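Local structure of MstE (Scytonema sp. PCC 10023, 6SBF) at residues Q83-L88 against V122-S127; W114-A119 against Q132-L137; Y310-Y315 against N320-P325. The protein probably cyclises linear isoprenoid chains as a single-domain class II terpene cyclase on the way to merosterol-type scaffolds. The protein carries 1 engineered substitution. All blocks are in the same frame, centred on the assembly; numbering follows the deposited sequence. Where two conformers were deposited one is given.

Interaction 1: Q83-L88 against V122-S127; sequences QAWELL and VGASDS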
loop_
_atom_site.group_PDB
_atom_site.type_symbol
_atom_site.label_atom_id
_atom_site.label_comp_id
_atom_site.label_asym_id
_atom_site.label_seq_id
_atom_site.Cartn_x
_atom_site.Cartn_y
_atom_site.Cartn_z
ATOM N N GLN A 83 19.903 2.648 -3.835
ATOM C CA GLN A 83 19.951 2.117 -5.205
ATOM C C GLN A 83 18.564 2.226 -5.868
ATOM O O GLN A 83 18.450 2.592 -7.032
ATOM C CB GLN A 83 20.445 0.672 -5.239
ATOM C CG GLN A 83 20.212 0.034 -6.651
ATOM C CD GLN A 83 20.776 -1.364 -6.806
ATOM O OE1 GLN A 83 21.896 -1.539 -7.280
ATOM N NE2 GLN A 83 20.002 -2.364 -6.399
ATOM N N ALA A 84 17.510 1.921 -5.119
ATOM C CA ALA A 84 16.141 2.019 -5.660
ATOM C C ALA A 84 15.851 3.470 -6.081
ATOM O O ALA A 84 15.239 3.680 -7.136
ATOM C CB ALA A 84 15.141 1.544 -4.628
ATOM N N TRP A 85 16.286 4.441 -5.272
ATOM C CA TRP A 85 16.053 5.840 -5.646
ATOM C C TRP A 85 16.864 6.194 -6.889
ATOM O O TRP A 85 16.372 6.917 -7.756
ATOM C CB TRP A 85 16.413 6.755 -4.454
ATOM C CG TRP A 85 16.353 8.203 -4.738
ATOM C CD1 TRP A 85 17.388 9.093 -4.700
ATOM C CD2 TRP A 85 15.201 8.971 -5.158
ATOM N NE1 TRP A 85 16.963 10.317 -5.076
ATOM C CE2 TRP A 85 15.620 10.305 -5.351
ATOM C CE3 TRP A 85 13.848 8.665 -5.390
ATOM C CZ2 TRP A 85 14.760 11.313 -5.762
ATOM C CZ3 TRP A 85 13.017 9.669 -5.772
ATOM C CH2 TRP A 85 13.453 10.963 -5.988
ATOM N N GLU A 86 18.090 5.701 -6.987
ATOM C CA GLU A 86 18.875 5.952 -8.209
ATOM C C GLU A 86 18.173 5.352 -9.439
ATOM O O GLU A 86 18.151 6.016 -10.500
ATOM C CB GLU A 86 20.288 5.372 -8.058
ATOM C CG GLU A 86 21.140 6.145 -7.075
ATOM C CD GLU A 86 21.411 7.628 -7.340
ATOM O OE1 GLU A 86 21.542 8.010 -8.517
ATOM O OE2 GLU A 86 21.486 8.407 -6.341
ATOM N N LEU A 87 17.578 4.160 -9.302
ATOM C CA LEU A 87 16.798 3.571 -10.428
ATOM C C LEU A 87 15.609 4.478 -10.793
ATOM O O LEU A 87 15.380 4.723 -11.987
ATOM C CB LEU A 87 16.315 2.166 -10.048
ATOM C CG LEU A 87 17.460 1.141 -9.954
ATOM C CD1 LEU A 87 16.926 -0.193 -9.428
ATOM C CD2 LEU A 87 18.134 0.918 -11.284
ATOM N N LEU A 88 14.896 4.959 -9.785
ATOM C CA LEU A 88 13.773 5.852 -10.025
ATOM C C LEU A 88 14.207 7.133 -10.730
ATOM O O LEU A 88 13.522 7.641 -11.635
ATOM C CB LEU A 88 13.021 6.103 -8.726
ATOM C CG LEU A 88 12.177 4.929 -8.249
ATOM C CD1 LEU A 88 11.807 5.094 -6.815
ATOM C CD2 LEU A 88 10.969 4.675 -9.093
ATOM N N VAL A 122 15.665 8.449 1.924
ATOM C CA VAL A 122 17.068 8.537 1.470
ATOM C C VAL A 122 17.524 10.007 1.388
ATOM O O VAL A 122 18.565 10.250 0.771
ATOM C CB VAL A 122 17.288 7.752 0.165
ATOM C CG1 VAL A 122 16.979 6.273 0.379
ATOM C CG2 VAL A 122 16.506 8.368 -1.001
ATOM N N GLY A 123 16.826 10.943 2.016
ATOM C CA GLY A 123 17.305 12.313 2.144
ATOM C C GLY A 123 17.217 13.097 0.866
ATOM O O GLY A 123 17.890 14.098 0.719
ATOM N N ALA A 124 16.292 12.679 -0.013
ATOM C CA ALA A 124 16.127 13.294 -1.343
ATOM C C ALA A 124 14.792 14.017 -1.507
ATOM O O ALA A 124 14.456 14.423 -2.638
ATOM C CB ALA A 124 16.267 12.254 -2.405
ATOM N N SER A 125 14.118 14.333 -0.414
ATOM C CA SER A 125 12.821 15.062 -0.514
ATOM C C SER A 125 12.997 16.433 -1.150
ATOM O O SER A 125 12.069 16.943 -1.725
ATOM C CB SER A 125 12.164 15.268 0.820
ATOM O OG SER A 125 11.703 14.059 1.377
ATOM N N ASP A 126 14.181 17.016 -1.013
ATOM C CA ASP A 126 14.498 18.387 -1.489
ATOM C C ASP A 126 15.189 18.353 -2.865
ATOM O O ASP A 126 15.549 19.427 -3.370
ATOM C CB ASP A 126 15.451 19.098 -0.511
ATOM C CG ASP A 126 15.025 19.324 0.926
ATOM O OD1 ASP A 126 13.794 19.166 1.235
ATOM O OD2 ASP A 126 15.953 19.741 1.733
ATOM N N SER A 127 15.341 17.176 -3.451
ATOM C CA SER A 127 15.980 17.022 -4.761
ATOM C C SER A 127 15.162 17.716 -5.868
ATOM O O SER A 127 13.948 17.864 -5.729
ATOM C CB SER A 127 16.224 15.574 -5.093
ATOM O OG SER A 127 14.983 14.840 -5.317
#

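Interaction 2: W114-A119 against Q132-L137; sequences WALQLA and QARAAL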
loop_
_atom_site.group_PDB
_atom_site.type_symbol
_atom_site.label_atom_id
_atom_site.label_comp_id
_atom_site.label_asym_id
_atom_site.label_seq_id
_atom_site.Cartn_x
_atom_site.Cartn_y
_atom_site.Cartn_z
ATOM N N TRP A 114 4.338 7.193 -3.521
ATOM C CA TRP A 114 5.234 6.206 -2.901
ATOM C C TRP A 114 6.694 6.536 -3.213
ATOM O O TRP A 114 7.555 6.337 -2.332
ATOM C CB TRP A 114 4.901 4.776 -3.328
ATOM C CG TRP A 114 3.626 4.290 -2.711
ATOM C CD1 TRP A 114 2.401 4.161 -3.309
ATOM C CD2 TRP A 114 3.432 3.877 -1.336
ATOM N NE1 TRP A 114 1.453 3.751 -2.403
ATOM C CE2 TRP A 114 2.067 3.528 -1.187
ATOM C CE3 TRP A 114 4.304 3.712 -0.243
ATOM C CZ2 TRP A 114 1.551 3.125 0.027
ATOM C CZ3 TRP A 114 3.780 3.288 0.957
ATOM C CH2 TRP A 114 2.404 2.995 1.094
ATOM N N ALA A 115 6.992 6.943 -4.411
ATOM C CA ALA A 115 8.377 7.305 -4.792
ATOM C C ALA A 115 8.841 8.470 -3.926
ATOM O O ALA A 115 10.024 8.494 -3.543
ATOM C CB ALA A 115 8.465 7.655 -6.266
ATOM N N LEU A 116 7.969 9.416 -3.628
ATOM C CA LEU A 116 8.284 10.543 -2.733
ATOM C C LEU A 116 8.485 10.085 -1.298
ATOM O O LEU A 116 9.339 10.707 -0.596
ATOM C CB LEU A 116 7.287 11.672 -2.938
ATOM C CG LEU A 116 7.360 12.386 -4.275
ATOM C CD1 LEU A 116 6.134 13.274 -4.465
ATOM C CD2 LEU A 116 8.635 13.241 -4.355
ATOM N N GLN A 117 7.760 9.097 -0.810
ATOM C CA GLN A 117 8.007 8.543 0.528
ATOM C C GLN A 117 9.414 7.948 0.536
ATOM O O GLN A 117 10.160 8.075 1.516
ATOM C CB GLN A 117 6.933 7.528 0.908
ATOM C CG GLN A 117 5.555 8.132 1.140
ATOM C CD GLN A 117 4.634 7.127 1.791
ATOM O OE1 GLN A 117 4.865 6.705 2.922
ATOM N NE2 GLN A 117 3.563 6.731 1.087
ATOM N N LEU A 118 9.766 7.212 -0.511
ATOM C CA LEU A 118 11.103 6.613 -0.599
ATOM C C LEU A 118 12.167 7.727 -0.643
ATOM O O LEU A 118 13.198 7.614 0.053
ATOM C CB LEU A 118 11.185 5.676 -1.800
ATOM C CG LEU A 118 12.568 5.055 -2.025
ATOM C CD1 LEU A 118 13.162 4.334 -0.843
ATOM C CD2 LEU A 118 12.550 4.119 -3.199
ATOM N N ALA A 119 11.926 8.753 -1.420
ATOM C CA ALA A 119 12.862 9.900 -1.508
ATOM C C ALA A 119 13.117 10.443 -0.102
ATOM O O ALA A 119 14.279 10.713 0.243
ATOM C CB ALA A 119 12.332 10.968 -2.425
ATOM N N GLN A 132 9.882 18.359 -8.677
ATOM C CA GLN A 132 9.104 18.276 -9.925
ATOM C C GLN A 132 7.943 17.268 -9.766
ATOM O O GLN A 132 6.799 17.594 -10.181
ATOM C CB GLN A 132 10.013 17.814 -11.067
ATOM C CG GLN A 132 9.321 17.850 -12.429
ATOM C CD GLN A 132 10.074 17.148 -13.544
ATOM O OE1 GLN A 132 11.027 16.443 -13.259
ATOM N NE2 GLN A 132 9.575 17.277 -14.775
ATOM N N ALA A 133 8.200 16.142 -9.159
ATOM C CA ALA A 133 7.189 15.106 -8.965
ATOM C C ALA A 133 6.106 15.618 -8.004
ATOM O O ALA A 133 4.913 15.346 -8.230
ATOM C CB ALA A 133 7.839 13.819 -8.535
ATOM N N ARG A 134 6.501 16.308 -6.931
ATOM C CA ARG A 134 5.491 16.843 -5.988
ATOM C C ARG A 134 4.606 17.846 -6.699
ATOM O O ARG A 134 3.372 17.891 -6.416
ATOM C CB ARG A 134 6.127 17.541 -4.788
ATOM C CG ARG A 134 6.136 16.768 -3.511
ATOM C CD ARG A 134 6.507 17.564 -2.288
ATOM N NE ARG A 134 7.655 18.363 -2.385
ATOM C CZ ARG A 134 8.886 17.890 -2.314
ATOM N NH1 ARG A 134 9.802 18.783 -2.504
ATOM N NH2 ARG A 134 9.175 16.638 -1.922
ATOM N N ALA A 135 5.193 18.685 -7.528
ATOM C CA ALA A 135 4.412 19.656 -8.326
ATOM C C ALA A 135 3.395 18.920 -9.215
ATOM O O ALA A 135 2.232 19.312 -9.251
ATOM C CB ALA A 135 5.363 20.529 -9.103
ATOM N N ALA A 136 3.829 17.840 -9.842
ATOM C CA ALA A 136 2.970 17.055 -10.708
ATOM C C ALA A 136 1.828 16.475 -9.878
ATOM O O ALA A 136 0.695 16.402 -10.396
ATOM C CB ALA A 136 3.731 15.966 -11.402
ATOM N N LEU A 137 2.074 16.039 -8.662
ATOM C CA LEU A 137 0.973 15.518 -7.811
ATOM C C LEU A 137 -0.102 16.559 -7.638
ATOM O O LEU A 137 -1.298 16.167 -7.612
ATOM C CB LEU A 137 1.425 15.183 -6.417
ATOM C CG LEU A 137 1.999 13.839 -6.239
ATOM C CD1 LEU A 137 2.433 13.632 -4.787
ATOM C CD2 LEU A 137 1.031 12.740 -6.631
#

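Interaction 3: Y310-Y315 against N320-P325; sequences YLRIPY and NPNQFP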
loop_
_atom_site.group_PDB
_atom_site.type_symbol
_atom_site.label_atom_id
_atom_site.label_comp_id
_atom_site.label_asym_id
_atom_site.label_seq_id
_atom_site.Cartn_x
_atom_site.Cartn_y
_atom_site.Cartn_z
ATOM N N TYR A 310 -4.447 -8.030 -3.412
ATOM C CA TYR A 310 -5.463 -8.091 -4.475
ATOM C C TYR A 310 -5.783 -6.720 -4.997
ATOM O O TYR A 310 -6.367 -5.889 -4.257
ATOM C CB TYR A 310 -6.696 -8.875 -4.055
ATOM C CG TYR A 310 -6.448 -10.342 -3.841
ATOM C CD1 TYR A 310 -5.986 -11.151 -4.858
ATOM C CD2 TYR A 310 -6.645 -10.954 -2.632
ATOM C CE1 TYR A 310 -5.731 -12.500 -4.650
ATOM C CE2 TYR A 310 -6.415 -12.290 -2.402
ATOM C CZ TYR A 310 -5.958 -13.096 -3.424
ATOM O OH TYR A 310 -5.713 -14.404 -3.173
ATOM N N LEU A 311 -5.401 -6.486 -6.246
ATOM C CA LEU A 311 -5.534 -5.227 -6.987
ATOM C C LEU A 311 -6.703 -5.422 -7.970
ATOM O O LEU A 311 -6.648 -6.339 -8.842
ATOM C CB LEU A 311 -4.233 -4.939 -7.717
ATOM C CG LEU A 311 -4.166 -3.662 -8.526
ATOM C CD1 LEU A 311 -4.182 -2.468 -7.614
ATOM C CD2 LEU A 311 -2.902 -3.688 -9.382
ATOM N N ARG A 312 -7.681 -4.578 -7.890
ATOM C CA ARG A 312 -8.826 -4.697 -8.772
ATOM C C ARG A 312 -8.754 -3.680 -9.875
ATOM O O ARG A 312 -8.187 -2.587 -9.713
ATOM C CB ARG A 312 -10.023 -4.810 -7.899
ATOM C CG ARG A 312 -10.395 -3.504 -7.360
ATOM C CD ARG A 312 -11.384 -3.929 -6.248
ATOM N NE ARG A 312 -11.765 -2.746 -5.581
ATOM C CZ ARG A 312 -12.619 -2.543 -4.500
ATOM N NH1 ARG A 312 -12.780 -1.296 -4.140
ATOM N NH2 ARG A 312 -13.257 -3.471 -3.832
ATOM N N ILE A 313 -9.301 -4.081 -11.023
ATOM C CA ILE A 313 -9.357 -3.217 -12.198
ATOM C C ILE A 313 -10.830 -2.931 -12.440
ATOM O O ILE A 313 -11.528 -3.663 -13.143
ATOM C CB ILE A 313 -8.701 -3.872 -13.398
ATOM C CG1 ILE A 313 -7.282 -4.364 -13.060
ATOM C CG2 ILE A 313 -8.767 -2.852 -14.526
ATOM C CD1 ILE A 313 -6.322 -3.305 -12.434
ATOM N N PRO A 314 -11.382 -1.816 -11.888
ATOM C CA PRO A 314 -12.758 -1.475 -12.194
ATOM C C PRO A 314 -12.863 -1.072 -13.655
ATOM O O PRO A 314 -11.885 -0.671 -14.266
ATOM C CB PRO A 314 -13.048 -0.257 -11.319
ATOM C CG PRO A 314 -11.949 -0.310 -10.238
ATOM C CD PRO A 314 -10.759 -0.811 -11.025
ATOM N N TYR A 315 -14.078 -1.147 -14.183
ATOM C CA TYR A 315 -14.328 -0.498 -15.483
ATOM C C TYR A 315 -13.967 0.978 -15.364
ATOM O O TYR A 315 -14.140 1.598 -14.298
ATOM C CB TYR A 315 -15.785 -0.682 -15.900
ATOM C CG TYR A 315 -16.109 -2.058 -16.408
ATOM C CD1 TYR A 315 -16.509 -3.062 -15.554
ATOM C CD2 TYR A 315 -15.966 -2.366 -17.746
ATOM C CE1 TYR A 315 -16.781 -4.343 -16.004
ATOM C CE2 TYR A 315 -16.234 -3.641 -18.214
ATOM C CZ TYR A 315 -16.666 -4.633 -17.342
ATOM O OH TYR A 315 -16.946 -5.893 -17.806
ATOM N N ASN A 320 -17.602 3.603 -8.284
ATOM C CA ASN A 320 -18.042 2.950 -7.042
ATOM C C ASN A 320 -17.686 1.460 -7.021
ATOM O O ASN A 320 -18.574 0.608 -6.933
ATOM C CB ASN A 320 -19.567 3.202 -6.945
ATOM C CG ASN A 320 -19.928 4.671 -6.697
ATOM O OD1 ASN A 320 -19.504 5.249 -5.706
ATOM N ND2 ASN A 320 -20.713 5.281 -7.573
ATOM N N PRO A 321 -16.386 1.064 -7.126
ATOM C CA PRO A 321 -16.023 -0.355 -7.197
ATOM C C PRO A 321 -16.429 -1.172 -5.963
ATOM O O PRO A 321 -16.512 -2.391 -6.069
ATOM C CB PRO A 321 -14.490 -0.306 -7.423
ATOM C CG PRO A 321 -14.118 1.035 -6.838
ATOM C CD PRO A 321 -15.205 1.961 -7.260
ATOM N N ASN A 322 -16.634 -0.515 -4.818
ATOM C CA ASN A 322 -17.087 -1.272 -3.623
ATOM C C ASN A 322 -18.575 -1.680 -3.763
ATOM O O ASN A 322 -19.035 -2.394 -2.898
ATOM C CB ASN A 322 -16.842 -0.412 -2.395
ATOM C CG ASN A 322 -15.351 -0.128 -2.217
ATOM O OD1 ASN A 322 -14.623 -1.053 -1.945
ATOM N ND2 ASN A 322 -14.955 1.115 -2.441
ATOM N N GLN A 323 -19.233 -1.160 -4.801
ATOM C CA GLN A 323 -20.637 -1.503 -5.135
ATOM C C GLN A 323 -20.679 -2.346 -6.415
ATOM O O GLN A 323 -21.742 -2.457 -6.980
ATOM C CB GLN A 323 -21.483 -0.218 -5.220
ATOM C CG GLN A 323 -21.786 0.384 -3.851
ATOM C CD GLN A 323 -22.580 1.671 -3.957
ATOM O OE1 GLN A 323 -22.132 2.676 -4.514
ATOM N NE2 GLN A 323 -23.777 1.650 -3.411
ATOM N N PHE A 324 -19.551 -2.917 -6.852
ATOM C CA PHE A 324 -19.485 -3.816 -8.029
ATOM C C PHE A 324 -19.419 -5.248 -7.535
ATOM O O PHE A 324 -18.454 -5.677 -6.900
ATOM C CB PHE A 324 -18.238 -3.464 -8.829
ATOM C CG PHE A 324 -18.062 -4.207 -10.128
ATOM C CD1 PHE A 324 -18.736 -3.819 -11.276
ATOM C CD2 PHE A 324 -17.226 -5.296 -10.200
ATOM C CE1 PHE A 324 -18.527 -4.488 -12.475
ATOM C CE2 PHE A 324 -16.979 -5.945 -11.391
ATOM C CZ PHE A 324 -17.672 -5.575 -12.520
ATOM N N PRO A 325 -20.499 -6.036 -7.757
ATOM C CA PRO A 325 -20.552 -7.353 -7.118
ATOM C C PRO A 325 -19.942 -8.464 -7.947
ATOM O O PRO A 325 -19.958 -9.595 -7.464
ATOM C CB PRO A 325 -22.050 -7.570 -6.919
ATOM C CG PRO A 325 -22.690 -6.822 -8.065
ATOM C CD PRO A 325 -21.824 -5.597 -8.246
#

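Interaction 1: Q83-L88 against V122-S127
W85 meets V122, A124 and S127 through successive parts of one indole. The pyrrole end lies by V122, whose CG2 comes to 3.7 Å from CG of W85 and approaches the ring obliquely. Further along, A124 CB sits 3.1 Å above the ring plane, displaced toward the rim, and is 3.4 Å from NE1 of W85. At the benzo end the approach changes: S127 OG lies near the ring plane, at the edge, 3.6 Å from CZ2 of W85. The indole reaches this row because its CG is anti to the backbone N (chi1 174°), which carries the ring out from helix 75-90. Replacing W85 with an alanine is likely to open a gap beside V122 CG2 and A124 CB, depriving both of the indole they pack on.

The backbone opposite is a helix end followed by a helix start. G123, with positive phi, is the C-prime residue of a Schellman motif closing helix 109-121, with A124 N bonded to A119 O and G123 N to A120 O. A type I turn from A124 to S127 then leads to helix 128-138, where S127 is the N-cap and its OG receives A130 N.

The same hydroxyl donates to A124 O at 2.8 Å, in the carbonyl plane with a C=O...O angle of 151°. A124 O also accepts S127 N, so two donors fix the turn that presents A124 CB to the indole. V122 also touches H78, L81 and M82, on the same helix as W85, while A119 packs against W85 from helix 109-121.

Interaction 2: W114-A119 against Q132-L137
L116 is the one residue of 114-119 that touches 132-137, and it meets A133, R134 and L137. The apolar contacts come first. CD1 of L116 does most of the touching: it reaches CD1 of L137 at 3.7 Å, the two leucines pointing at each other tip to tip. Both have CG anti to the carbonyl carbon, which turns each branch toward the facing helix. The other branch of L116 has a looser neighbour, CD2 standing 4.3 Å from A133 CB.

Next is the contact with the aliphatic part of an arginine. R134 passes obliquely across L116, and its CG lies 3.6 Å from L116 CD1. The bend at chi3 (-48°) brings the guanidinium round toward S125, with L116 CD2 still close to it, obliquely. NH2 of R134 bonds to S125 O in the loop joining the two helices, and a long, weak ion pair links it to E188.

The backbone geometry fits a helical hairpin: helices 109-121 and 128-138 follow each other in the chain, and the short axes cross at -146° with a closest approach of 10.6 Å. This is consistent with the alpha6-alpha6 barrel described for this enzyme, a fold built from antiparallel helix pairs. W99 covers A133 and A115, and T112 lies against both A133 and L137.

The touching atoms across the contact are mainly carbon, which gives shape with little directionality; direction comes from bonds such as R134 NH2 to S125 O, which ties the second helix to the connecting loop.

Interaction 3: Y310-Y315 against N320-P325
R312 NH1 donates to N322 OD1 at 2.9 Å, with an N-H...O angle of 167°. The oxygen lies in the guanidinium plane, at its edge, yet the donor stands 59° out of the amide carbonyl plane, so the bond is straight at the hydrogen but not directed at a lone pair. A second, weak bond runs from R312 NH2 to the same oxygen at 3.4 Å. The other polar ends are held outside the pair: R312 NE by Y210 O, N322 ND2 by G209 O.

R312 extends fully from CG to NE, which carries its guanidinium past P321; P321 CB lies over one face, 3.8 Å from NH1 of R312. Proline meets proline next, P314 CG lying 3.8 Å from P321 CB. Farther out, F324 CZ comes to the edge of the Y315 ring, 3.8 Å from CE1 of Y315, with the ring planes 59° apart, an oblique aromatic pair.

The contact folds back the loop that runs from strand 311-313 on to strand 328-329. With no acidic partner across it, the positive charge of R312 is probably stabilised by neutral carbonyl oxygens, N322 OD1 here and Y210 O beyond.

In the fold
Interactions 1 and 2 are neighbours, their centres 10 Å apart, and their segments alternate along the chain: 83-88, 114-119, 122-127, 132-137. Helices 75-90, 109-121 and 128-138 are thereby joined in succession, with A119 meeting W85, L118 meeting L88, and S125 O bonded to R134. The loop of interaction 1 is thus the connection between the two helices of interaction 2. Interaction 3 comes later, at the edge strand 311-313 of a three-stranded mixed sheet; its centre lies 33 Å from interaction 1, across the chain's centre, and 26 Å from interaction 2. Interactions 1 and 2 thus join consecutive helices, probably of the alpha-alpha barrel, while interaction 3 shapes a loop between strands.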